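Local atomic coordinates of foldase protein PrsA 2 (Bacillus anthracis, PDB entry 6VJ4), a protein that catalyses prolyl cis-trans isomerisation, helps several secreted proteins fold outside the cell and is important for secretion of the protective antigen. Residues Q95-E99 against K100-D104; G157-S161 against G162-P166; S186-G189 against Y190-I193; D205-K208 against N209-K213. All coordinates share one frame; numbering follows the deposited sequence.

Interaction 1: residues Q95-E99 against K100-D104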
ATOM      1  N   GLN A  95      -3.931  19.304  12.289  1.00 43.99           N
ATOM      2  CA  GLN A  95      -2.623  19.016  12.935  1.00 45.80           C
ATOM      3  C   GLN A  95      -1.466  19.352  11.987  1.00 42.96           C
ATOM      4  O   GLN A  95      -0.355  19.535  12.493  1.00 44.73           O
ATOM      5  CB  GLN A  95      -2.568  17.567  13.419  1.00 47.19           C
ATOM      6  CG  GLN A  95      -3.518  17.315  14.582  1.00 51.09           C
ATOM      7  CD  GLN A  95      -3.509  15.892  15.086  1.00 53.05           C
ATOM      8  OE1 GLN A  95      -4.362  15.499  15.873  1.00 57.33           O
ATOM      9  NE2 GLN A  95      -2.534  15.113  14.649  1.00 53.94           N
ATOM     10  N   SER A  96      -1.720  19.480  10.681  1.00 44.20           N
ATOM     11  CA  SER A  96      -0.630  19.812   9.720  1.00 45.22           C
ATOM     12  C   SER A  96      -0.119  21.240   9.965  1.00 43.26           C
ATOM     13  O   SER A  96       0.979  21.573   9.482  1.00 45.93           O
ATOM     14  CB  SER A  96      -1.096  19.684   8.293  1.00 46.02           C
ATOM     15  OG  SER A  96      -1.904  20.794   7.922  1.00 45.41           O
ATOM     16  N   VAL A  97      -0.896  22.060  10.667  1.00 41.91           N
ATOM     17  CA  VAL A  97      -0.488  23.482  10.890  1.00 41.91           C
ATOM     18  C   VAL A  97       0.421  23.532  12.117  1.00 41.86           C
ATOM     19  O   VAL A  97      -0.071  23.315  13.248  1.00 42.00           O
ATOM     20  CB  VAL A  97      -1.700  24.421  11.020  1.00 41.52           C
ATOM     21  CG1 VAL A  97      -1.270  25.866  11.235  1.00 42.42           C
ATOM     22  CG2 VAL A  97      -2.619  24.325   9.808  1.00 44.00           C
ATOM     23  N   THR A  98       1.706  23.796  11.885  1.00 41.44           N
ATOM     24  CA  THR A  98       2.724  23.844  12.966  1.00 41.59           C
ATOM     25  C   THR A  98       2.906  25.288  13.436  1.00 39.25           C
ATOM     26  O   THR A  98       2.515  26.210  12.707  1.00 35.74           O
ATOM     27  CB  THR A  98       4.066  23.286  12.475  1.00 44.74           C
ATOM     28  OG1 THR A  98       4.556  24.188  11.483  1.00 45.25           O
ATOM     29  CG2 THR A  98       3.958  21.887  11.905  1.00 46.30           C
ATOM     30  N   GLU A  99       3.485  25.467  14.621  1.00 37.20           N
ATOM     31  CA  GLU A  99       3.762  26.825  15.143  1.00 37.56           C
ATOM     32  C   GLU A  99       4.648  27.549  14.125  1.00 35.09           C
ATOM     33  O   GLU A  99       4.466  28.763  13.959  1.00 33.80           O
ATOM     34  CB  GLU A  99       4.431  26.744  16.520  1.00 42.35           C
ATOM     35  CG  GLU A  99       4.657  28.102  17.176  1.00 46.14           C
ATOM     36  CD  GLU A  99       3.399  28.871  17.567  1.00 50.21           C
ATOM     37  OE1 GLU A  99       2.309  28.254  17.599  1.00 56.47           O
ATOM     38  OE2 GLU A  99       3.514  30.085  17.854  1.00 51.43           O
ATOM     39  N   LYS A 100       5.578  26.823  13.488  1.00 37.36           N
ATOM     40  CA  LYS A 100       6.448  27.441  12.445  1.00 38.99           C
ATOM     41  C   LYS A 100       5.580  27.943  11.281  1.00 36.42           C
ATOM     42  O   LYS A 100       5.832  29.063  10.790  1.00 35.93           O
ATOM     43  CB  LYS A 100       7.497  26.458  11.925  1.00 43.51           C
ATOM     44  CG  LYS A 100       8.234  26.937  10.680  1.00 48.51           C
ATOM     45  CD  LYS A 100       9.505  26.180  10.369  1.00 53.05           C
ATOM     46  CE  LYS A 100      10.155  26.651   9.082  1.00 57.48           C
ATOM     47  NZ  LYS A 100      10.430  28.108   9.109  1.00 57.15           N
ATOM     48  N   ASP A 101       4.589  27.150  10.861  1.00 35.11           N
ATOM     49  CA  ASP A 101       3.671  27.587   9.776  1.00 34.70           C
ATOM     50  C   ASP A 101       2.986  28.887  10.211  1.00 32.51           C
ATOM     51  O   ASP A 101       2.869  29.804   9.379  1.00 32.16           O
ATOM     52  CB  ASP A 101       2.601  26.541   9.454  1.00 37.04           C
ATOM     53  CG  ASP A 101       3.112  25.284   8.761  1.00 42.38           C
ATOM     54  OD1 ASP A 101       4.109  25.384   8.029  1.00 42.34           O
ATOM     55  OD2 ASP A 101       2.488  24.204   8.952  1.00 43.38           O
ATOM     56  N   VAL A 102       2.523  28.954  11.461  1.00 31.86           N
ATOM     57  CA  VAL A 102       1.837  30.198  11.916  1.00 32.36           C
ATOM     58  C   VAL A 102       2.836  31.362  11.862  1.00 31.54           C
ATOM     59  O   VAL A 102       2.495  32.400  11.263  1.00 30.52           O
ATOM     60  CB  VAL A 102       1.204  30.005  13.299  1.00 35.32           C
ATOM     61  CG1 VAL A 102       0.593  31.291  13.840  1.00 35.87           C
ATOM     62  CG2 VAL A 102       0.165  28.894  13.235  1.00 36.30           C
ATOM     63  N   LYS A 103       4.037  31.173  12.413  1.00 31.82           N
ATOM     64  CA  LYS A 103       5.051  32.257  12.405  1.00 32.99           C
ATOM     65  C   LYS A 103       5.406  32.642  10.965  1.00 31.97           C
ATOM     66  O   LYS A 103       5.603  33.824  10.736  1.00 30.30           O
ATOM     67  CB  LYS A 103       6.329  31.849  13.144  1.00 36.02           C
ATOM     68  CG  LYS A 103       6.176  31.646  14.640  1.00 42.37           C
ATOM     69  CD  LYS A 103       7.506  31.393  15.336  1.00 46.31           C
ATOM     70  CE  LYS A 103       7.356  31.043  16.799  1.00 54.47           C
ATOM     71  NZ  LYS A 103       6.593  32.079  17.535  1.00 60.82           N
ATOM     72  N   ASP A 104       5.461  31.678  10.039  1.00 31.46           N
ATOM     73  CA  ASP A 104       5.821  31.970   8.622  1.00 32.14           C
ATOM     74  C   ASP A 104       4.743  32.812   7.933  1.00 29.72           C
ATOM     75  O   ASP A 104       5.042  33.348   6.841  1.00 29.68           O
ATOM     76  CB  ASP A 104       6.045  30.695   7.805  1.00 34.15           C
ATOM     77  CG  ASP A 104       7.301  29.931   8.176  1.00 41.99           C
ATOM     78  OD1 ASP A 104       8.169  30.521   8.876  1.00 43.59           O
ATOM     79  OD2 ASP A 104       7.395  28.742   7.775  1.00 47.33           O
TER

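Interaction 2: residues G157-S161 against G162-P166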
ATOM      1  N   GLY A 157      -6.501  44.293  -4.360  1.00 23.03           N
ATOM      2  CA  GLY A 157      -6.990  44.695  -3.027  1.00 24.11           C
ATOM      3  C   GLY A 157      -6.051  44.183  -1.946  1.00 23.70           C
ATOM      4  O   GLY A 157      -4.982  43.667  -2.289  1.00 22.55           O
ATOM      5  N   TYR A 158      -6.435  44.357  -0.686  1.00 23.20           N
ATOM      6  CA  TYR A 158      -5.616  43.843   0.437  1.00 23.26           C
ATOM      7  C   TYR A 158      -5.780  42.330   0.572  1.00 24.06           C
ATOM      8  O   TYR A 158      -6.927  41.816   0.470  1.00 26.74           O
ATOM      9  CB  TYR A 158      -5.999  44.540   1.742  1.00 25.73           C
ATOM     10  CG  TYR A 158      -5.334  45.879   1.902  1.00 25.16           C
ATOM     11  CD1 TYR A 158      -4.038  45.956   2.382  1.00 25.80           C
ATOM     12  CD2 TYR A 158      -5.972  47.055   1.540  1.00 26.31           C
ATOM     13  CE1 TYR A 158      -3.381  47.169   2.498  1.00 25.51           C
ATOM     14  CE2 TYR A 158      -5.336  48.281   1.675  1.00 26.72           C
ATOM     15  CZ  TYR A 158      -4.040  48.332   2.165  1.00 26.36           C
ATOM     16  OH  TYR A 158      -3.370  49.512   2.223  1.00 28.05           O
ATOM     17  N   PHE A 159      -4.670  41.647   0.833  1.00 24.28           N
ATOM     18  CA  PHE A 159      -4.683  40.182   1.052  1.00 25.54           C
ATOM     19  C   PHE A 159      -3.642  39.831   2.106  1.00 27.08           C
ATOM     20  O   PHE A 159      -2.679  40.581   2.321  1.00 24.82           O
ATOM     21  CB  PHE A 159      -4.443  39.428  -0.256  1.00 25.36           C
ATOM     22  CG  PHE A 159      -3.176  39.812  -0.968  1.00 24.19           C
ATOM     23  CD1 PHE A 159      -3.172  40.855  -1.887  1.00 26.08           C
ATOM     24  CD2 PHE A 159      -1.993  39.143  -0.724  1.00 25.57           C
ATOM     25  CE1 PHE A 159      -2.004  41.219  -2.534  1.00 25.80           C
ATOM     26  CE2 PHE A 159      -0.820  39.507  -1.377  1.00 26.40           C
ATOM     27  CZ  PHE A 159      -0.832  40.547  -2.279  1.00 26.58           C
ATOM     28  N   HIS A 160      -3.868  38.708   2.776  0.70 27.09           N
ATOM     29  CA  HIS A 160      -2.915  38.235   3.806  0.70 27.69           C
ATOM     30  C   HIS A 160      -1.927  37.223   3.229  0.70 26.91           C
ATOM     31  O   HIS A 160      -2.161  36.641   2.161  0.70 26.74           O
ATOM     32  CB  HIS A 160      -3.689  37.609   4.981  0.70 32.31           C
ATOM     33  CG  HIS A 160      -4.412  38.582   5.854  0.70 34.09           C
ATOM     34  ND1 HIS A 160      -3.845  39.111   7.006  0.70 36.01           N
ATOM     35  CD2 HIS A 160      -5.661  39.096   5.782  0.70 39.24           C
ATOM     36  CE1 HIS A 160      -4.710  39.912   7.591  0.70 38.86           C
ATOM     37  NE2 HIS A 160      -5.825  39.931   6.855  0.70 39.98           N
ATOM     38  N   SER A 161      -0.871  36.974   3.988  1.00 25.23           N
ATOM     39  CA  SER A 161       0.112  35.929   3.657  1.00 27.12           C
ATOM     40  C   SER A 161      -0.645  34.605   3.452  1.00 29.14           C
ATOM     41  O   SER A 161      -1.549  34.290   4.272  1.00 31.13           O
ATOM     42  CB  SER A 161       1.112  35.813   4.793  1.00 28.22           C
ATOM     43  OG  SER A 161       2.051  34.781   4.539  1.00 30.73           O
ATOM     44  N   GLY A 162      -0.302  33.859   2.412  1.00 29.00           N
ATOM     45  CA  GLY A 162      -0.968  32.584   2.099  1.00 34.16           C
ATOM     46  C   GLY A 162      -2.057  32.729   1.057  1.00 33.43           C
ATOM     47  O   GLY A 162      -2.479  31.691   0.513  1.00 36.86           O
ATOM     48  N   ALA A 163      -2.452  33.962   0.714  1.00 33.17           N
ATOM     49  CA  ALA A 163      -3.556  34.173  -0.263  1.00 33.00           C
ATOM     50  C   ALA A 163      -3.110  33.958  -1.704  1.00 35.35           C
ATOM     51  O   ALA A 163      -3.891  33.502  -2.536  1.00 35.65           O
ATOM     52  CB  ALA A 163      -4.112  35.568  -0.116  1.00 33.99           C
HETATM   53  N   MSE A 164      -1.897  34.399  -2.022  1.00 30.05           N
HETATM   54  CA  MSE A 164      -1.368  34.279  -3.368  1.00 31.29           C
HETATM   55  C   MSE A 164      -0.370  33.124  -3.400  1.00 31.46           C
HETATM   56  O   MSE A 164      -0.104  32.501  -2.372  1.00 33.32           O
HETATM   57  CB  MSE A 164      -0.683  35.582  -3.795  1.00 32.25           C
HETATM   58  CG  MSE A 164      -1.548  36.813  -3.734  1.00 32.46           C
HETATM   59 SE   MSE A 164      -2.993  36.739  -5.043  1.00 43.12          SE
HETATM   60  CE  MSE A 164      -2.263  37.155  -6.825  1.00 43.16           C
ATOM     61  N   THR A 165       0.166  32.833  -4.588  1.00 29.38           N
ATOM     62  CA  THR A 165       1.171  31.788  -4.724  1.00 30.65           C
ATOM     63  C   THR A 165       2.429  32.227  -3.989  1.00 29.36           C
ATOM     64  O   THR A 165       2.699  33.418  -3.899  1.00 28.37           O
ATOM     65  CB  THR A 165       1.491  31.477  -6.193  1.00 33.96           C
ATOM     66  OG1 THR A 165       2.126  32.615  -6.765  1.00 32.14           O
ATOM     67  CG2 THR A 165       0.262  31.095  -6.992  1.00 35.53           C
ATOM     68  N   PRO A 166       3.210  31.291  -3.410  1.00 30.27           N
ATOM     69  CA  PRO A 166       4.433  31.642  -2.686  1.00 32.10           C
ATOM     70  C   PRO A 166       5.385  32.489  -3.545  1.00 29.76           C
ATOM     71  O   PRO A 166       5.969  33.416  -3.022  1.00 29.04           O
ATOM     72  CB  PRO A 166       5.093  30.293  -2.343  1.00 34.95           C
ATOM     73  CG  PRO A 166       3.979  29.272  -2.442  1.00 36.87           C
ATOM     74  CD  PRO A 166       2.928  29.848  -3.365  1.00 34.30           C
TER
HETATM   75  O   HOH W   1      -0.144  36.258  -0.245  0.70 28.97           O

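Interaction 3: residues S186-G189 against Y190-I193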
ATOM      1  N   SER A 186       5.601  32.481 -11.898  1.00 32.61           N
ATOM      2  CA  SER A 186       4.742  31.674 -10.999  1.00 37.06           C
ATOM      3  C   SER A 186       4.095  30.600 -11.861  1.00 36.70           C
ATOM      4  O   SER A 186       4.245  30.609 -13.086  1.00 35.21           O
ATOM      5  CB  SER A 186       3.708  32.512 -10.291  1.00 35.81           C
ATOM      6  OG  SER A 186       2.565  32.666 -11.108  1.00 36.35           O
ATOM      7  N   PRO A 187       3.385  29.616 -11.267  1.00 42.28           N
ATOM      8  CA  PRO A 187       2.717  28.593 -12.064  1.00 45.94           C
ATOM      9  C   PRO A 187       1.687  29.203 -13.028  1.00 44.59           C
ATOM     10  O   PRO A 187       1.329  28.552 -13.976  1.00 47.22           O
ATOM     11  CB  PRO A 187       2.045  27.691 -11.010  1.00 48.19           C
ATOM     12  CG  PRO A 187       2.847  27.934  -9.745  1.00 48.34           C
ATOM     13  CD  PRO A 187       3.254  29.392  -9.820  1.00 44.52           C
ATOM     14  N   ASN A 188       1.268  30.444 -12.766  1.00 41.74           N
ATOM     15  CA  ASN A 188       0.239  31.155 -13.578  1.00 42.32           C
ATOM     16  C   ASN A 188       0.885  31.880 -14.775  1.00 39.47           C
ATOM     17  O   ASN A 188       0.163  32.221 -15.731  1.00 37.69           O
ATOM     18  CB  ASN A 188      -0.531  32.133 -12.683  1.00 45.00           C
ATOM     19  CG  ASN A 188      -1.122  31.458 -11.460  1.00 50.52           C
ATOM     20  OD1 ASN A 188      -1.049  31.987 -10.352  1.00 55.01           O
ATOM     21  ND2 ASN A 188      -1.661  30.267 -11.644  1.00 53.68           N
ATOM     22  N   GLY A 189       2.200  32.096 -14.745  1.00 36.64           N
ATOM     23  CA  GLY A 189       2.887  32.795 -15.852  1.00 34.15           C
ATOM     24  C   GLY A 189       3.900  33.783 -15.297  1.00 31.90           C
ATOM     25  O   GLY A 189       4.569  33.432 -14.324  1.00 36.70           O
ATOM     26  N   TYR A 190       3.996  34.981 -15.883  1.00 25.88           N
ATOM     27  CA  TYR A 190       4.947  35.990 -15.367  1.00 23.52           C
ATOM     28  C   TYR A 190       4.160  37.195 -14.887  1.00 23.53           C
ATOM     29  O   TYR A 190       3.292  37.704 -15.644  1.00 23.34           O
ATOM     30  CB  TYR A 190       5.952  36.438 -16.433  1.00 25.41           C
ATOM     31  CG  TYR A 190       6.918  35.358 -16.806  1.00 30.05           C
ATOM     32  CD1 TYR A 190       8.091  35.175 -16.095  1.00 33.48           C
ATOM     33  CD2 TYR A 190       6.634  34.493 -17.852  1.00 39.49           C
ATOM     34  CE1 TYR A 190       8.976  34.155 -16.425  1.00 38.51           C
ATOM     35  CE2 TYR A 190       7.505  33.472 -18.191  1.00 43.65           C
ATOM     36  CZ  TYR A 190       8.671  33.297 -17.467  1.00 44.65           C
ATOM     37  OH  TYR A 190       9.529  32.290 -17.805  1.00 55.68           O
ATOM     38  N   HIS A 191       4.517  37.690 -13.697  1.00 22.13           N
ATOM     39  CA  HIS A 191       3.803  38.829 -13.100  1.00 22.81           C
ATOM     40  C   HIS A 191       4.698  40.050 -13.028  1.00 23.35           C
ATOM     41  O   HIS A 191       5.903  39.898 -12.763  1.00 24.30           O
ATOM     42  CB  HIS A 191       3.385  38.567 -11.638  1.00 22.22           C
ATOM     43  CG  HIS A 191       2.599  37.332 -11.408  1.00 23.28           C
ATOM     44  ND1 HIS A 191       1.226  37.359 -11.234  1.00 22.99           N
ATOM     45  CD2 HIS A 191       2.972  36.039 -11.312  1.00 26.18           C
ATOM     46  CE1 HIS A 191       0.789  36.138 -11.049  1.00 25.84           C
ATOM     47  NE2 HIS A 191       1.836  35.300 -11.097  1.00 28.64           N
ATOM     48  N   ILE A 192       4.116  41.194 -13.342  1.00 21.01           N
ATOM     49  CA  ILE A 192       4.749  42.478 -12.985  1.00 20.88           C
ATOM     50  C   ILE A 192       3.909  42.960 -11.804  1.00 19.22           C
ATOM     51  O   ILE A 192       2.674  43.101 -11.957  1.00 19.06           O
ATOM     52  CB  ILE A 192       4.796  43.469 -14.142  1.00 23.46           C
ATOM     53  CG1 ILE A 192       5.644  42.919 -15.291  1.00 26.02           C
ATOM     54  CG2 ILE A 192       5.325  44.795 -13.653  1.00 22.33           C
ATOM     55  CD1 ILE A 192       7.092  42.673 -14.934  1.00 27.49           C
ATOM     56  N   ILE A 193       4.559  43.177 -10.658  1.00 19.55           N
ATOM     57  CA  ILE A 193       3.827  43.482  -9.401  1.00 19.90           C
ATOM     58  C   ILE A 193       4.153  44.898  -8.931  1.00 18.25           C
ATOM     59  O   ILE A 193       5.346  45.323  -9.036  1.00 21.19           O
ATOM     60  CB  ILE A 193       4.215  42.460  -8.309  1.00 20.42           C
ATOM     61  CG1 ILE A 193       4.089  41.011  -8.776  1.00 20.16           C
ATOM     62  CG2 ILE A 193       3.432  42.727  -7.021  1.00 20.78           C
ATOM     63  CD1 ILE A 193       4.673  39.986  -7.798  1.00 22.90           C
TER

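Interaction 4: residues D205-K208 against N209-K213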
ATOM      1  N   ASP A 205       1.377  37.483  19.452  1.00 31.62           N
ATOM      2  CA  ASP A 205       0.479  36.815  20.427  1.00 35.50           C
ATOM      3  C   ASP A 205      -0.968  37.264  20.217  1.00 36.69           C
ATOM      4  O   ASP A 205      -1.885  36.465  20.488  1.00 39.05           O
ATOM      5  CB  ASP A 205       0.976  37.080  21.847  1.00 36.84           C
ATOM      6  CG  ASP A 205       2.220  36.287  22.171  1.00 41.08           C
ATOM      7  OD1 ASP A 205       2.492  35.330  21.444  1.00 39.71           O
ATOM      8  OD2 ASP A 205       2.882  36.611  23.178  1.00 47.49           O
ATOM      9  N   GLU A 206      -1.158  38.473  19.703  1.00 35.50           N
ATOM     10  CA  GLU A 206      -2.515  39.035  19.546  1.00 36.38           C
ATOM     11  C   GLU A 206      -3.197  38.434  18.319  1.00 39.44           C
ATOM     12  O   GLU A 206      -4.421  38.286  18.367  1.00 42.48           O
ATOM     13  CB  GLU A 206      -2.427  40.564  19.489  1.00 40.34           C
ATOM     14  CG  GLU A 206      -3.770  41.251  19.554  1.00 47.75           C
ATOM     15  CD  GLU A 206      -3.729  42.771  19.602  1.00 52.75           C
ATOM     16  OE1 GLU A 206      -4.748  43.387  19.233  1.00 59.75           O
ATOM     17  OE2 GLU A 206      -2.694  43.332  20.025  1.00 52.88           O
ATOM     18  N   VAL A 207      -2.432  38.031  17.295  1.00 36.08           N
ATOM     19  CA  VAL A 207      -3.059  37.544  16.031  1.00 35.26           C
ATOM     20  C   VAL A 207      -2.744  36.075  15.702  1.00 32.92           C
ATOM     21  O   VAL A 207      -3.361  35.580  14.756  1.00 33.72           O
ATOM     22  CB  VAL A 207      -2.623  38.447  14.865  1.00 34.85           C
ATOM     23  CG1 VAL A 207      -3.114  39.873  15.048  1.00 38.17           C
ATOM     24  CG2 VAL A 207      -1.124  38.408  14.686  1.00 33.16           C
ATOM     25  N   LYS A 208      -1.893  35.380  16.464  1.00 33.53           N
ATOM     26  CA  LYS A 208      -1.489  33.999  16.069  1.00 32.38           C
ATOM     27  C   LYS A 208      -2.703  33.050  16.017  1.00 34.24           C
ATOM     28  O   LYS A 208      -2.720  32.190  15.142  1.00 34.50           O
ATOM     29  CB  LYS A 208      -0.374  33.491  16.994  1.00 32.93           C
ATOM     30  CG  LYS A 208      -0.755  33.299  18.464  1.00 33.67           C
ATOM     31  CD  LYS A 208       0.461  33.035  19.344  1.00 37.18           C
ATOM     32  CE  LYS A 208       0.122  32.717  20.788  1.00 40.86           C
ATOM     33  NZ  LYS A 208       1.343  32.674  21.633  1.00 43.80           N
ATOM     34  N   ASN A 209      -3.686  33.205  16.905  1.00 37.28           N
ATOM     35  CA  ASN A 209      -4.868  32.298  16.879  1.00 43.14           C
ATOM     36  C   ASN A 209      -5.589  32.452  15.530  1.00 41.14           C
ATOM     37  O   ASN A 209      -5.957  31.414  14.933  1.00 44.20           O
ATOM     38  CB  ASN A 209      -5.800  32.524  18.081  1.00 47.60           C
ATOM     39  CG  ASN A 209      -5.246  32.008  19.399  1.00 54.91           C
ATOM     40  OD1 ASN A 209      -4.137  31.478  19.459  1.00 59.23           O
ATOM     41  ND2 ASN A 209      -6.026  32.126  20.465  1.00 60.92           N
ATOM     42  N   SER A 210      -5.722  33.688  15.041  1.00 41.57           N
ATOM     43  CA  SER A 210      -6.433  33.974  13.765  1.00 40.71           C
ATOM     44  C   SER A 210      -5.627  33.462  12.567  1.00 38.53           C
ATOM     45  O   SER A 210      -6.245  32.977  11.604  1.00 40.52           O
ATOM     46  CB  SER A 210      -6.750  35.454  13.620  1.00 44.70           C
ATOM     47  OG  SER A 210      -5.567  36.234  13.495  1.00 44.83           O
ATOM     48  N   ILE A 211      -4.300  33.622  12.592  1.00 33.90           N
ATOM     49  CA  ILE A 211      -3.459  33.084  11.484  1.00 34.11           C
ATOM     50  C   ILE A 211      -3.640  31.567  11.405  1.00 34.31           C
ATOM     51  O   ILE A 211      -3.792  31.030  10.279  1.00 34.26           O
ATOM     52  CB  ILE A 211      -1.984  33.475  11.703  1.00 31.49           C
ATOM     53  CG1 ILE A 211      -1.804  34.996  11.637  1.00 32.91           C
ATOM     54  CG2 ILE A 211      -1.097  32.738  10.717  1.00 32.51           C
ATOM     55  CD1 ILE A 211      -0.421  35.496  12.027  1.00 31.71           C
ATOM     56  N   ARG A 212      -3.622  30.898  12.560  1.00 35.77           N
ATOM     57  CA  ARG A 212      -3.765  29.419  12.597  1.00 37.81           C
ATOM     58  C   ARG A 212      -5.135  29.041  12.024  1.00 39.02           C
ATOM     59  O   ARG A 212      -5.185  28.132  11.186  1.00 39.92           O
ATOM     60  CB  ARG A 212      -3.596  28.883  14.025  1.00 37.87           C
ATOM     61  CG  ARG A 212      -3.802  27.379  14.152  1.00 40.57           C
ATOM     62  CD  ARG A 212      -3.559  26.861  15.557  1.00 41.17           C
ATOM     63  NE  ARG A 212      -2.153  26.954  15.929  1.00 41.41           N
ATOM     64  CZ  ARG A 212      -1.232  26.038  15.647  1.00 42.23           C
ATOM     65  NH1 ARG A 212      -1.556  24.937  14.986  1.00 44.13           N
ATOM     66  NH2 ARG A 212       0.022  26.231  16.022  1.00 42.55           N
ATOM     67  N   LYS A 213      -6.186  29.738  12.456  1.00 44.02           N
ATOM     68  CA  LYS A 213      -7.566  29.461  11.970  1.00 47.63           C
ATOM     69  C   LYS A 213      -7.614  29.610  10.444  1.00 48.76           C
ATOM     70  O   LYS A 213      -8.215  28.734   9.791  1.00 50.43           O
ATOM     71  CB  LYS A 213      -8.562  30.401  12.652  1.00 51.72           C
ATOM     72  CG  LYS A 213     -10.008  30.265  12.180  1.00 58.03           C
ATOM     73  CD  LYS A 213     -10.968  31.182  12.898  1.00 64.84           C
ATOM     74  CE  LYS A 213     -11.104  30.861  14.372  1.00 71.18           C
ATOM     75  NZ  LYS A 213     -12.183  31.657  15.005  1.00 79.37           N
TER
HETATM   76  O   HOH W   2      -4.016  35.182  19.126  1.00 39.36           O
HETATM   77  O   HOH W   3      -5.794  35.916  17.122  1.00 38.06           O
HETATM   78  O   HOH W   4      -1.793  29.904  16.988  1.00 44.67           O

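Interaction 1: residues Q95-E99 against K100-D104
Asp101 OD2 receives the backbone N-H of Thr98 at 3.1 Å along an almost straight line, 175° at the hydrogen, although the donor stands 38° out of the carboxylate plane. The reciprocal bond runs from Asp101 N to Thr98 OG1, 3.0 Å long. Two side chains each accepting the other residue's N-H define a capping box, with Thr98 as N-cap of helix 99-104. The hydroxyl can meet that N-H because chi1 of Thr98 is 67°, which sets OG1 between its own N and carbonyl carbon. After the box the first helical turn begins with the bond from Val102 N to Thr98 O, in the carbonyl plane, followed by that from Lys103 N to Glu99 O at 2.9 Å. A hydrophobic staple spans the cap, Val97 CG1 lying 3.9 Å from Val102 CG2 with the two side chains nearly perpendicular. Further round, Glu99 OE2 and Lys103 NZ form a long salt bridge of 3.7 Å, while the firmer partner of OE2 is the hydroxyl of Tyr204. Asp101 OD2 also sits 3.1 Å from Ser96 O, acceptor against acceptor; the Thr98 N-H and the weak, long ion pair with Arg219 probably offset that repulsion and favour a negatively charged Asp101 at the helix start.

Interaction 2: residues G157-S161 against G162-P166
Phe159 presents one ring face to the selenomethionine at position 164. Met164 CG lies 3.6 Å above the Phe159 ring plane, displaced toward the rim, and comes within 3.7 Å of Phe159 CE2, a CH-pi contact. The SE atom is farther out but only 4° off the ring normal, so the chain also makes a Met-aromatic contact above the same ring. Bends at chi2 and chi3 of Met164 fold the chain over the ring instead of letting it run straight on. Ala163 adds its methyl, with Ala163 CB 3.9 Å from Phe159 CB.

These side chains are brought together by a type II beta turn from His160 to Ala163, where the chain leaves strand 155-159 of the PpiC-type isomerase domain. As in related parvulins, Met164 and nearby Phe168 probably lie at the pocket for the substrate proline. The turn is closed by Ala163 N donating to His160 O at 3.1 Å, with an angle of 148° at the hydrogen. Gly162 occupies its third position with a positive phi. A water extends the closure: its oxygen accepts from Met164 N at 3.1 Å, and it donates to His160 O.

One shell farther out, Glu169 of helix 166-174 holds the bend through both carboxylate oxygens, OE2 bonded to Ser161 OG and OE1 to Gly162 N. Phe168 of that helix touches Phe159, and Thr165 OG1 caps the helix by accepting from Phe168 N.

Interaction 3: residues S186-G189 against Y190-I193
A two-residue beta hairpin joins strands 184-186 and 189-198 of the PpiC-type domain, and its type I turn from Ser186 to Gly189 is tied to the following strand by a serine-histidine bond. Ser186 OG and His191 NE2 are 2.7 Å apart, with the oxygen at the edge of the imidazole and in its plane; either atom could be the donor. The other imidazole nitrogen, His191 ND1, is hydrogen-bonded to ND1 of His114, whose ring meets that of His191 with the planes about 20° apart. This pairing, with a hydroxyl beside it, is consistent with the dual-histidine motif of parvulin-type isomerases. Phe168 makes an edge-to-face contact with His191.

The serine torsion, chi1 85°, places OG between its backbone N and carbonyl carbon, and from there Ser186 OG also accepts from Asn188 N at 3.1 Å. That second bond makes an ST turn inside the beta turn.

The backbone closes the hairpin in both directions: Ser186 N donates to Gly189 O at 2.8 Å, and Gly189 N donates to Ser186 O at 3.0 Å. Gly189 takes up a positive-phi conformation here. Just past it, the Tyr190 side chain touches Ala123 and Glu120 of helix 120-131, while Tyr190 CB lies 3.5 Å from Gly189 C.

Because the Asn188 N-H steadies the serine hydroxyl that meets one imidazole nitrogen, the other nitrogen is bonded to His114, and two rings pack against it, the His191 ring is held against rotation.

Interaction 4: residues D205-K208 against N209-K213
Val207 and Ser210 meet at a kink of helix 204-220, where the N atoms of Asn209 and Ser210 lack the regular i-4 helical bond. Among direct hydrogen bonds, Val207 O accepts from both Ile211 N and Ser210 OG. Ile211 N lies 3.1 Å from Val207 O, nearly along the C=O axis, as in a regular alpha-helix. Ser210 OG donates to Val207 O at 2.6 Å, in the carbonyl plane and on a lone pair, with a C=O...OG angle of 134°. The serine chi1 of 66° turns the hydroxyl back onto the turn before. Ser210 N adds only a weak bond to this carbonyl. Regular helical bonding resumes with Arg212 N to Lys208 O, 3.0 Å.

Water takes over where the helix bonds are missing. One molecule accepts from Asn209 N and donates to Asp205 O, and a second accepts from Ser210 N at 3.0 Å and donates to Glu206 O, so each bridges a four-residue step of the backbone.

The apolar part consists of Val207 CG2 against Ile211 CD1, 4.0 Å apart; Ile211 also packs on Val102 of helix 99-104.

In the charged part, the extended chain of Lys208 runs back to Asp205: Lys208 NZ makes a salt bridge to Asp205 OD1 at 2.9 Å, from well above the carboxylate plane. Arg212 gives its NH1 to Val97 O, while a third water lies in plane at the guanidinium edge, 3.2 Å from Arg212 NE.

Along the chain the four contacts follow in series from 1 to 4. Interactions 2 and 3 both reach the antiparallel sheet of the PpiC-type domain, at strands 155-159 and 189-198; their centres are 14 Å apart, and Thr165 packs against Ser186 and Asn188. Interactions 1 and 4 lie on helices 99-104 and 204-220, with centres 11 Å apart, joined by a hydrogen bond from Arg212 to Val97 O, a weak, long ion pair to Glu99 and packing on Val102. The isomerase domain is thus inserted between these two helices, which pack together. Interaction 1 also brushes interaction 2, through Asp104 and Ser161, whereas interactions 3 and 4 are farthest apart, with centres 29 Å apart.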